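Local coordinates for protein alpha-1,4-endofucoidanase (Mariniflexile fucanivorans, PDB 6DLH) that hydrolyses alpha-1,4-fucosidic linkages within fucoidan chains as a retaining glycoside hydrolase of family 107, its catalytic domain followed by Ig-like domains that bind calcium, at residues Y311-D314 against L315-F318. Numbering follows the deposited sequence.
Sequences YNHD and LVVF
His313 and Val317, one turn apart on helix 307-321, meet where the imidazole comes obliquely against a valine methyl: His313 CE1 lies 3.5 Å from Val317 CG2, with ND1 slightly farther. The same methyl also rests 3.4 Å from His313 O, because CG2 stands anti to its own carbonyl carbon and turns back toward the preceding turn. On the same side of the ring plane, but nearer the other end of the imidazole, Val316 CG1 approaches His313 CD2 more loosely, at 4.1 Å and again obliquely. The ring extends to both valines with CG anti to the backbone N (chi1 -171°).

Beneath these side chains, alpha-helical i to i+4 bonds join the turns. Val317 N donates to His313 O at 2.9 Å. The bond from Phe318 N to Asp314 O is similar, at 2.8 Å. Val316 N to Asn312 O is longer, at 3.3 Å. Leu315 N divides weakly between the carbonyls of Tyr311 and Asn312.

Beyond the helix, helix 361-372 supplies Glu366, whose OE1 hydrogen-bonds His313 NE2, and Trp367, which meets the imidazole edge-to-face. Thr370 of that helix touches both valines, while Leu315 and Val316 pack on Phe342 of strand 341-342 in the parallel sheet of the catalytic domain. The imidazole thus combines apolar contact along its own helix with a polar tie to the next; the carboxylate is consistent with a proton on NE2 and may raise the ring's tendency to become positively charged.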
ATOM      1  N   TYR A 311      23.052  20.712  -8.315  1.00 21.49           N
ATOM      2  CA  TYR A 311      22.384  20.120  -9.466  1.00 21.41           C
ATOM      3  C   TYR A 311      20.881  20.024  -9.214  1.00 20.43           C
ATOM      4  O   TYR A 311      20.078  20.341 -10.089  1.00 20.20           O
ATOM      5  CB  TYR A 311      22.935  18.726  -9.793  1.00 23.21           C
ATOM      6  CG  TYR A 311      24.412  18.624 -10.092  1.00 24.03           C
ATOM      7  CD1 TYR A 311      25.132  19.702 -10.577  1.00 24.16           C
ATOM      8  CD2 TYR A 311      25.087  17.423  -9.914  1.00 25.36           C
ATOM      9  CE1 TYR A 311      26.489  19.603 -10.840  1.00 25.73           C
ATOM     10  CE2 TYR A 311      26.440  17.301 -10.182  1.00 26.71           C
ATOM     11  CZ  TYR A 311      27.141  18.396 -10.656  1.00 26.67           C
ATOM     12  OH  TYR A 311      28.477  18.295 -10.911  1.00 28.61           O
ATOM     13  N   ASN A 312      20.513  19.566  -8.016  1.00 20.06           N
ATOM     14  CA  ASN A 312      19.116  19.312  -7.701  1.00 20.87           C
ATOM     15  C   ASN A 312      18.366  20.615  -7.434  1.00 21.81           C
ATOM     16  O   ASN A 312      17.189  20.715  -7.782  1.00 22.22           O
ATOM     17  CB  ASN A 312      18.960  18.264  -6.595  1.00 20.15           C
ATOM     18  CG  ASN A 312      19.263  16.878  -7.124  1.00 21.26           C
ATOM     19  OD1 ASN A 312      18.752  16.494  -8.177  1.00 21.20           O
ATOM     20  ND2 ASN A 312      20.112  16.139  -6.426  1.00 20.43           N
ATOM     21  N   HIS A 313      19.042  21.596  -6.813  1.00 21.38           N
ATOM     22  CA  HIS A 313      18.405  22.875  -6.540  1.00 22.41           C
ATOM     23  C   HIS A 313      18.220  23.661  -7.838  1.00 23.36           C
ATOM     24  O   HIS A 313      17.216  24.350  -7.996  1.00 24.73           O
ATOM     25  CB  HIS A 313      19.130  23.697  -5.458  1.00 22.54           C
ATOM     26  CG  HIS A 313      18.320  24.894  -5.080  1.00 24.07           C
ATOM     27  ND1 HIS A 313      18.559  26.153  -5.607  1.00 24.26           N
ATOM     28  CD2 HIS A 313      17.214  25.010  -4.309  1.00 22.76           C
ATOM     29  CE1 HIS A 313      17.667  27.002  -5.139  1.00 24.58           C
ATOM     30  NE2 HIS A 313      16.823  26.317  -4.351  1.00 24.53           N
ATOM     31  N   ASP A 314      19.179  23.537  -8.770  1.00 23.51           N
ATOM     32  CA  ASP A 314      19.046  24.132 -10.096  1.00 23.36           C
ATOM     33  C   ASP A 314      17.876  23.517 -10.859  1.00 22.72           C
ATOM     34  O   ASP A 314      17.288  24.178 -11.710  1.00 22.62           O
ATOM     35  CB  ASP A 314      20.339  24.039 -10.919  1.00 23.49           C
ATOM     36  CG  ASP A 314      21.421  24.976 -10.409  1.00 24.04           C
ATOM     37  OD1 ASP A 314      21.082  25.865  -9.596  1.00 23.23           O
ATOM     38  OD2 ASP A 314      22.594  24.799 -10.812  1.00 23.44           O
ATOM     39  N   LEU A 315      17.559  22.247 -10.572  1.00 21.82           N
ATOM     40  CA  LEU A 315      16.413  21.605 -11.200  1.00 22.08           C
ATOM     41  C   LEU A 315      15.135  22.306 -10.741  1.00 22.44           C
ATOM     42  O   LEU A 315      14.232  22.561 -11.533  1.00 23.89           O
ATOM     43  CB  LEU A 315      16.402  20.111 -10.847  1.00 20.84           C
ATOM     44  CG  LEU A 315      15.304  19.258 -11.494  1.00 20.98           C
ATOM     45  CD1 LEU A 315      15.728  17.795 -11.541  1.00 19.81           C
ATOM     46  CD2 LEU A 315      13.987  19.383 -10.738  1.00 19.54           C
ATOM     47  N   VAL A 316      15.069  22.612  -9.446  1.00 21.86           N
ATOM     48  CA  VAL A 316      13.898  23.244  -8.871  1.00 23.89           C
ATOM     49  C   VAL A 316      13.786  24.681  -9.388  1.00 25.11           C
ATOM     50  O   VAL A 316      12.693  25.131  -9.728  1.00 23.50           O
ATOM     51  CB  VAL A 316      13.952  23.109  -7.336  1.00 25.49           C
ATOM     52  CG1 VAL A 316      13.821  24.408  -6.577  1.00 24.94           C
ATOM     53  CG2 VAL A 316      13.019  22.036  -6.806  1.00 24.64           C
ATOM     54  N   VAL A 317      14.929  25.377  -9.511  1.00 24.49           N
ATOM     55  CA  VAL A 317      14.944  26.727 -10.052  1.00 24.82           C
ATOM     56  C   VAL A 317      14.494  26.688 -11.512  1.00 25.62           C
ATOM     57  O   VAL A 317      13.734  27.554 -11.937  1.00 25.13           O
ATOM     58  CB  VAL A 317      16.314  27.416  -9.863  1.00 25.33           C
ATOM     59  CG1 VAL A 317      16.402  28.734 -10.622  1.00 24.10           C
ATOM     60  CG2 VAL A 317      16.608  27.643  -8.393  1.00 22.99           C
ATOM     61  N   PHE A 318      14.928  25.658 -12.254  1.00 25.13           N
ATOM     62  CA  PHE A 318      14.509  25.461 -13.638  1.00 25.02           C
ATOM     63  C   PHE A 318      12.983  25.428 -13.755  1.00 27.01           C
ATOM     64  O   PHE A 318      12.421  25.927 -14.731  1.00 26.19           O
ATOM     65  CB  PHE A 318      15.102  24.175 -14.223  1.00 23.76           C
ATOM     66  CG  PHE A 318      14.860  23.979 -15.702  1.00 23.16           C
ATOM     67  CD1 PHE A 318      15.742  24.492 -16.644  1.00 23.61           C
ATOM     68  CD2 PHE A 318      13.749  23.289 -16.159  1.00 22.22           C
ATOM     69  CE1 PHE A 318      15.522  24.321 -18.004  1.00 24.13           C
ATOM     70  CE2 PHE A 318      13.522  23.122 -17.520  1.00 23.54           C
ATOM     71  CZ  PHE A 318      14.408  23.634 -18.441  1.00 24.36           C
TER